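Local coordinates for protein amidohydrolase (PDB 2I5G) that probably acts as a metal-dependent dipeptidase of the M19 membrane dipeptidase family, a TIM-barrel hydrolase, at residues I246-F259 / I278-F290. The protein carries 2 engineered substitutions. Numbering follows the deposited sequence.
Sequences IGTDFTQGHGHDFF and IVNPLGIRTVGEF
The F250 ring packs against the chain at 284-287, its CZ 3.5 Å from T286 C. CG2 of V287 lies over one face of the ring, 3.9 Å from the ring centroid in a CH-pi contact, while I284 O, N280 ND2 and F290 CE2 lie around the edge. CG2 of V287 also borders the amide of Q252. That amide reaches the start of the 3-10 turn 287-289: with CG anti to the backbone N (chi1 -160°) and an extended chain beyond, OE1 accepts V287 N at 2.9 Å, almost straight (175°) and in the carbonyl plane. NE2 of Q252 turns to D28 of helix 23-31, whose OD2 also takes G288 N. Deeper in, the F290 ring meets I246 CG2, at the end of strand 244-246 of the barrel, at its edge, and T248 CG2, just beyond, obliquely; T248 OG1 is bonded to D14.

The far side is looser and wet. Water 1 joins D249 O to T251 OG1, with a weak link to N280 OD1; water 2 accepts N280 ND2 at 2.8 Å and lies at the F250 edge. Beyond them, I278 CG1 sits over one F259 ring face, opposite F258, at 3.8 Å from the centroid. A single direct hydrogen bond amid mostly van der Waals contacts, with two waters at the polar margin, suggests that shape and burial do much of the joining of the loop after strand 244-246 to the one leading into helix 291-299.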
loop_
_atom_site.group_PDB
_atom_site.type_symbol
_atom_site.label_atom_id
_atom_site.label_comp_id
_atom_site.label_asym_id
_atom_site.label_seq_id
_atom_site.Cartn_x
_atom_site.Cartn_y
_atom_site.Cartn_z
ATOM N N ILE A 246 -14.262 -22.883 14.464
ATOM C CA ILE A 246 -12.885 -23.034 14.910
ATOM C C ILE A 246 -11.852 -22.474 13.936
ATOM O O ILE A 246 -12.000 -22.600 12.721
ATOM C CB ILE A 246 -12.563 -24.521 15.170
ATOM C CG1 ILE A 246 -13.355 -25.003 16.381
ATOM C CG2 ILE A 246 -11.069 -24.719 15.410
ATOM C CD1 ILE A 246 -13.103 -24.190 17.642
ATOM N N GLY A 247 -10.816 -21.854 14.499
ATOM C CA GLY A 247 -9.709 -21.290 13.735
ATOM C C GLY A 247 -8.467 -21.380 14.621
ATOM O O GLY A 247 -7.927 -20.366 15.069
ATOM N N THR A 248 -8.020 -22.608 14.880
ATOM C CA THR A 248 -6.877 -22.871 15.758
ATOM C C THR A 248 -5.653 -21.992 15.572
ATOM O O THR A 248 -5.086 -21.496 16.547
ATOM C CB THR A 248 -6.400 -24.330 15.644
ATOM O OG1 THR A 248 -5.685 -24.507 14.415
ATOM C CG2 THR A 248 -7.581 -25.275 15.679
ATOM N N ASP A 249 -5.232 -21.814 14.329
ATOM C CA ASP A 249 -4.059 -21.006 14.053
ATOM C C ASP A 249 -2.834 -21.861 14.380
ATOM O O ASP A 249 -1.863 -21.380 14.957
ATOM C CB ASP A 249 -4.093 -19.736 14.910
ATOM C CG ASP A 249 -3.100 -18.685 14.451
ATOM O OD1 ASP A 249 -2.707 -18.710 13.266
ATOM O OD2 ASP A 249 -2.724 -17.815 15.273
ATOM N N PHE A 250 -2.899 -23.142 14.018
ATOM C CA PHE A 250 -1.787 -24.064 14.250
ATOM C C PHE A 250 -0.557 -23.652 13.438
ATOM O O PHE A 250 -0.645 -23.440 12.226
ATOM C CB PHE A 250 -2.179 -25.491 13.859
ATOM C CG PHE A 250 -2.743 -26.303 14.991
ATOM C CD1 PHE A 250 -2.044 -26.429 16.193
ATOM C CD2 PHE A 250 -3.960 -26.970 14.849
ATOM C CE1 PHE A 250 -2.547 -27.206 17.237
ATOM C CE2 PHE A 250 -4.472 -27.750 15.889
ATOM C CZ PHE A 250 -3.761 -27.867 17.085
ATOM N N THR A 251 0.584 -23.548 14.112
ATOM C CA THR A 251 1.841 -23.164 13.471
ATOM C C THR A 251 2.803 -24.354 13.505
ATOM O O THR A 251 4.028 -24.197 13.422
ATOM C CB THR A 251 2.490 -21.977 14.207
ATOM O OG1 THR A 251 2.855 -22.375 15.535
ATOM C CG2 THR A 251 1.517 -20.823 14.300
ATOM N N GLN A 252 2.222 -25.543 13.618
ATOM C CA GLN A 252 2.959 -26.797 13.699
ATOM C C GLN A 252 4.139 -26.984 12.743
ATOM O O GLN A 252 3.989 -26.959 11.518
ATOM C CB GLN A 252 1.985 -27.959 13.539
ATOM C CG GLN A 252 2.520 -29.265 14.057
ATOM C CD GLN A 252 1.479 -30.355 14.051
ATOM O OE1 GLN A 252 0.418 -30.219 14.658
ATOM N NE2 GLN A 252 1.778 -31.452 13.363
ATOM N N GLY A 253 5.319 -27.181 13.328
ATOM C CA GLY A 253 6.523 -27.397 12.545
ATOM C C GLY A 253 7.411 -26.189 12.307
ATOM O O GLY A 253 8.573 -26.332 11.933
ATOM N N HIS A 254 6.881 -24.993 12.521
ATOM C CA HIS A 254 7.671 -23.794 12.295
ATOM C C HIS A 254 8.619 -23.461 13.425
ATOM O O HIS A 254 8.424 -23.893 14.562
ATOM C CB HIS A 254 6.753 -22.609 12.008
ATOM C CG HIS A 254 6.255 -22.570 10.599
ATOM N ND1 HIS A 254 7.106 -22.519 9.516
ATOM C CD2 HIS A 254 5.000 -22.570 10.094
ATOM C CE1 HIS A 254 6.395 -22.487 8.404
ATOM N NE2 HIS A 254 5.114 -22.518 8.727
ATOM N N GLY A 255 9.651 -22.685 13.101
ATOM C CA GLY A 255 10.634 -22.309 14.099
ATOM C C GLY A 255 10.820 -20.823 14.338
ATOM O O GLY A 255 9.921 -20.013 14.090
ATOM N N HIS A 256 12.014 -20.483 14.817
ATOM C CA HIS A 256 12.412 -19.115 15.150
ATOM C C HIS A 256 12.326 -18.109 14.003
ATOM O O HIS A 256 11.729 -17.046 14.145
ATOM C CB HIS A 256 13.845 -19.130 15.699
ATOM C CG HIS A 256 14.260 -17.845 16.345
ATOM N ND1 HIS A 256 13.692 -17.383 17.513
ATOM C CD2 HIS A 256 15.172 -16.914 15.975
ATOM C CE1 HIS A 256 14.236 -16.223 17.835
ATOM N NE2 HIS A 256 15.136 -15.916 16.918
ATOM N N ASP A 257 12.944 -18.441 12.876
ATOM C CA ASP A 257 12.939 -17.564 11.714
ATOM C C ASP A 257 11.510 -17.204 11.302
ATOM O O ASP A 257 11.229 -16.055 10.951
ATOM C CB ASP A 257 13.665 -18.246 10.543
ATOM C CG ASP A 257 15.164 -18.402 10.787
ATOM O OD1 ASP A 257 15.573 -18.544 11.958
ATOM O OD2 ASP A 257 15.938 -18.398 9.806
ATOM N N PHE A 258 10.618 -18.193 11.353
ATOM C CA PHE A 258 9.214 -18.019 10.978
ATOM C C PHE A 258 8.471 -17.015 11.850
ATOM O O PHE A 258 7.687 -16.214 11.344
ATOM C CB PHE A 258 8.491 -19.364 11.041
ATOM C CG PHE A 258 7.011 -19.284 10.755
ATOM C CD1 PHE A 258 6.544 -19.159 9.455
ATOM C CD2 PHE A 258 6.081 -19.368 11.794
ATOM C CE1 PHE A 258 5.167 -19.126 9.190
ATOM C CE2 PHE A 258 4.706 -19.335 11.538
ATOM C CZ PHE A 258 4.251 -19.215 10.236
ATOM N N PHE A 259 8.700 -17.066 13.158
ATOM C CA PHE A 259 8.031 -16.144 14.065
ATOM C C PHE A 259 8.572 -14.730 13.959
ATOM O O PHE A 259 7.805 -13.765 14.005
ATOM C CB PHE A 259 8.105 -16.665 15.503
ATOM C CG PHE A 259 7.168 -17.807 15.757
ATOM C CD1 PHE A 259 5.794 -17.601 15.740
ATOM C CD2 PHE A 259 7.649 -19.103 15.911
ATOM C CE1 PHE A 259 4.907 -18.676 15.861
ATOM C CE2 PHE A 259 6.778 -20.180 16.033
ATOM C CZ PHE A 259 5.401 -19.968 16.007
ATOM N N ILE A 278 5.952 -19.886 22.387
ATOM C CA ILE A 278 4.778 -20.388 21.683
ATOM C C ILE A 278 4.368 -21.735 22.272
ATOM O O ILE A 278 4.935 -22.776 21.948
ATOM C CB ILE A 278 5.048 -20.561 20.160
ATOM C CG1 ILE A 278 5.516 -19.238 19.546
ATOM C CG2 ILE A 278 3.777 -21.022 19.456
ATOM C CD1 ILE A 278 4.495 -18.108 19.652
ATOM N N VAL A 279 3.375 -21.706 23.147
ATOM C CA VAL A 279 2.897 -22.917 23.785
ATOM C C VAL A 279 1.389 -23.014 23.624
ATOM O O VAL A 279 0.646 -22.215 24.197
ATOM C CB VAL A 279 3.237 -22.897 25.278
ATOM C CG1 VAL A 279 2.833 -24.210 25.922
ATOM C CG2 VAL A 279 4.728 -22.630 25.463
ATOM N N ASN A 280 0.930 -23.985 22.844
ATOM C CA ASN A 280 -0.504 -24.150 22.638
ATOM C C ASN A 280 -1.139 -24.687 23.914
ATOM O O ASN A 280 -0.467 -25.310 24.740
ATOM C CB ASN A 280 -0.775 -25.111 21.479
ATOM C CG ASN A 280 -0.081 -24.689 20.197
ATOM O OD1 ASN A 280 -0.007 -23.499 19.878
ATOM N ND2 ASN A 280 0.421 -25.665 19.447
ATOM N N PRO A 281 -2.446 -24.445 24.101
ATOM C CA PRO A 281 -3.125 -24.930 25.304
ATOM C C PRO A 281 -2.912 -26.423 25.489
ATOM O O PRO A 281 -2.902 -27.175 24.520
ATOM C CB PRO A 281 -4.579 -24.577 25.036
ATOM C CG PRO A 281 -4.466 -23.310 24.267
ATOM C CD PRO A 281 -3.364 -23.638 23.281
ATOM N N LEU A 282 -2.731 -26.842 26.736
ATOM C CA LEU A 282 -2.517 -28.249 27.040
ATOM C C LEU A 282 -3.788 -29.029 26.742
ATOM O O LEU A 282 -4.871 -28.667 27.196
ATOM C CB LEU A 282 -2.125 -28.413 28.508
ATOM C CG LEU A 282 -1.976 -29.842 29.037
ATOM C CD1 LEU A 282 -0.964 -30.634 28.215
ATOM C CD2 LEU A 282 -1.548 -29.769 30.494
ATOM N N GLY A 283 -3.646 -30.097 25.969
ATOM C CA GLY A 283 -4.795 -30.897 25.604
ATOM C C GLY A 283 -5.027 -30.799 24.108
ATOM O O GLY A 283 -5.786 -31.585 23.530
ATOM N N ILE A 284 -4.381 -29.824 23.474
ATOM C CA ILE A 284 -4.503 -29.644 22.030
ATOM C C ILE A 284 -3.290 -28.900 21.470
ATOM O O ILE A 284 -3.413 -27.838 20.868
ATOM C CB ILE A 284 -5.823 -28.903 21.668
ATOM C CG1 ILE A 284 -6.022 -28.930 20.150
ATOM C CG2 ILE A 284 -5.813 -27.479 22.226
ATOM C CD1 ILE A 284 -7.384 -28.465 19.697
ATOM N N ARG A 285 -2.113 -29.488 21.682
ATOM C CA ARG A 285 -0.842 -28.930 21.228
ATOM C C ARG A 285 -0.522 -29.295 19.773
ATOM O O ARG A 285 0.293 -28.637 19.130
ATOM C CB ARG A 285 0.293 -29.426 22.129
ATOM C CG ARG A 285 0.222 -28.954 23.560
ATOM C CD ARG A 285 1.046 -27.694 23.763
ATOM N NE ARG A 285 1.055 -27.251 25.159
ATOM C CZ ARG A 285 1.531 -27.963 26.181
ATOM N NH1 ARG A 285 2.039 -29.171 25.981
ATOM N NH2 ARG A 285 1.515 -27.457 27.408
ATOM N N THR A 286 -1.144 -30.352 19.266
ATOM C CA THR A 286 -0.918 -30.773 17.886
ATOM C C THR A 286 -2.237 -31.018 17.156
ATOM O O THR A 286 -3.263 -31.324 17.769
ATOM C CB THR A 286 -0.080 -32.069 17.806
ATOM O OG1 THR A 286 -0.753 -33.119 18.507
ATOM C CG2 THR A 286 1.292 -31.859 18.407
ATOM N N VAL A 287 -2.199 -30.879 15.837
ATOM C CA VAL A 287 -3.380 -31.078 15.017
ATOM C C VAL A 287 -4.003 -32.437 15.311
ATOM O O VAL A 287 -5.221 -32.555 15.445
ATOM C CB VAL A 287 -3.020 -30.990 13.522
ATOM C CG1 VAL A 287 -4.271 -31.141 12.670
ATOM C CG2 VAL A 287 -2.344 -29.657 13.237
ATOM N N GLY A 288 -3.161 -33.457 15.428
ATOM C CA GLY A 288 -3.651 -34.797 15.699
ATOM C C GLY A 288 -4.490 -34.939 16.960
ATOM O O GLY A 288 -5.054 -36.005 17.220
ATOM N N GLU A 289 -4.580 -33.868 17.741
ATOM C CA GLU A 289 -5.357 -33.895 18.977
ATOM C C GLU A 289 -6.708 -33.205 18.858
ATOM O O GLU A 289 -7.430 -33.084 19.849
ATOM C CB GLU A 289 -4.573 -33.243 20.112
ATOM C CG GLU A 289 -3.420 -34.062 20.636
ATOM C CD GLU A 289 -2.735 -33.379 21.796
ATOM O OE1 GLU A 289 -1.991 -32.408 21.549
ATOM O OE2 GLU A 289 -2.952 -33.802 22.956
ATOM N N PHE A 290 -7.044 -32.756 17.649
ATOM C CA PHE A 290 -8.309 -32.065 17.396
ATOM C C PHE A 290 -9.502 -32.690 18.135
ATOM O O PHE A 290 -10.294 -31.982 18.761
ATOM C CB PHE A 290 -8.594 -32.031 15.891
ATOM C CG PHE A 290 -8.766 -30.646 15.335
ATOM C CD1 PHE A 290 -9.911 -29.906 15.610
ATOM C CD2 PHE A 290 -7.768 -30.070 14.549
ATOM C CE1 PHE A 290 -10.059 -28.612 15.115
ATOM C CE2 PHE A 290 -7.907 -28.779 14.051
ATOM C CZ PHE A 290 -9.055 -28.048 14.335
HETATM O O HOH W 1 0.071 -21.901 16.873
HETATM O O HOH W 2 1.083 -25.469 16.777
#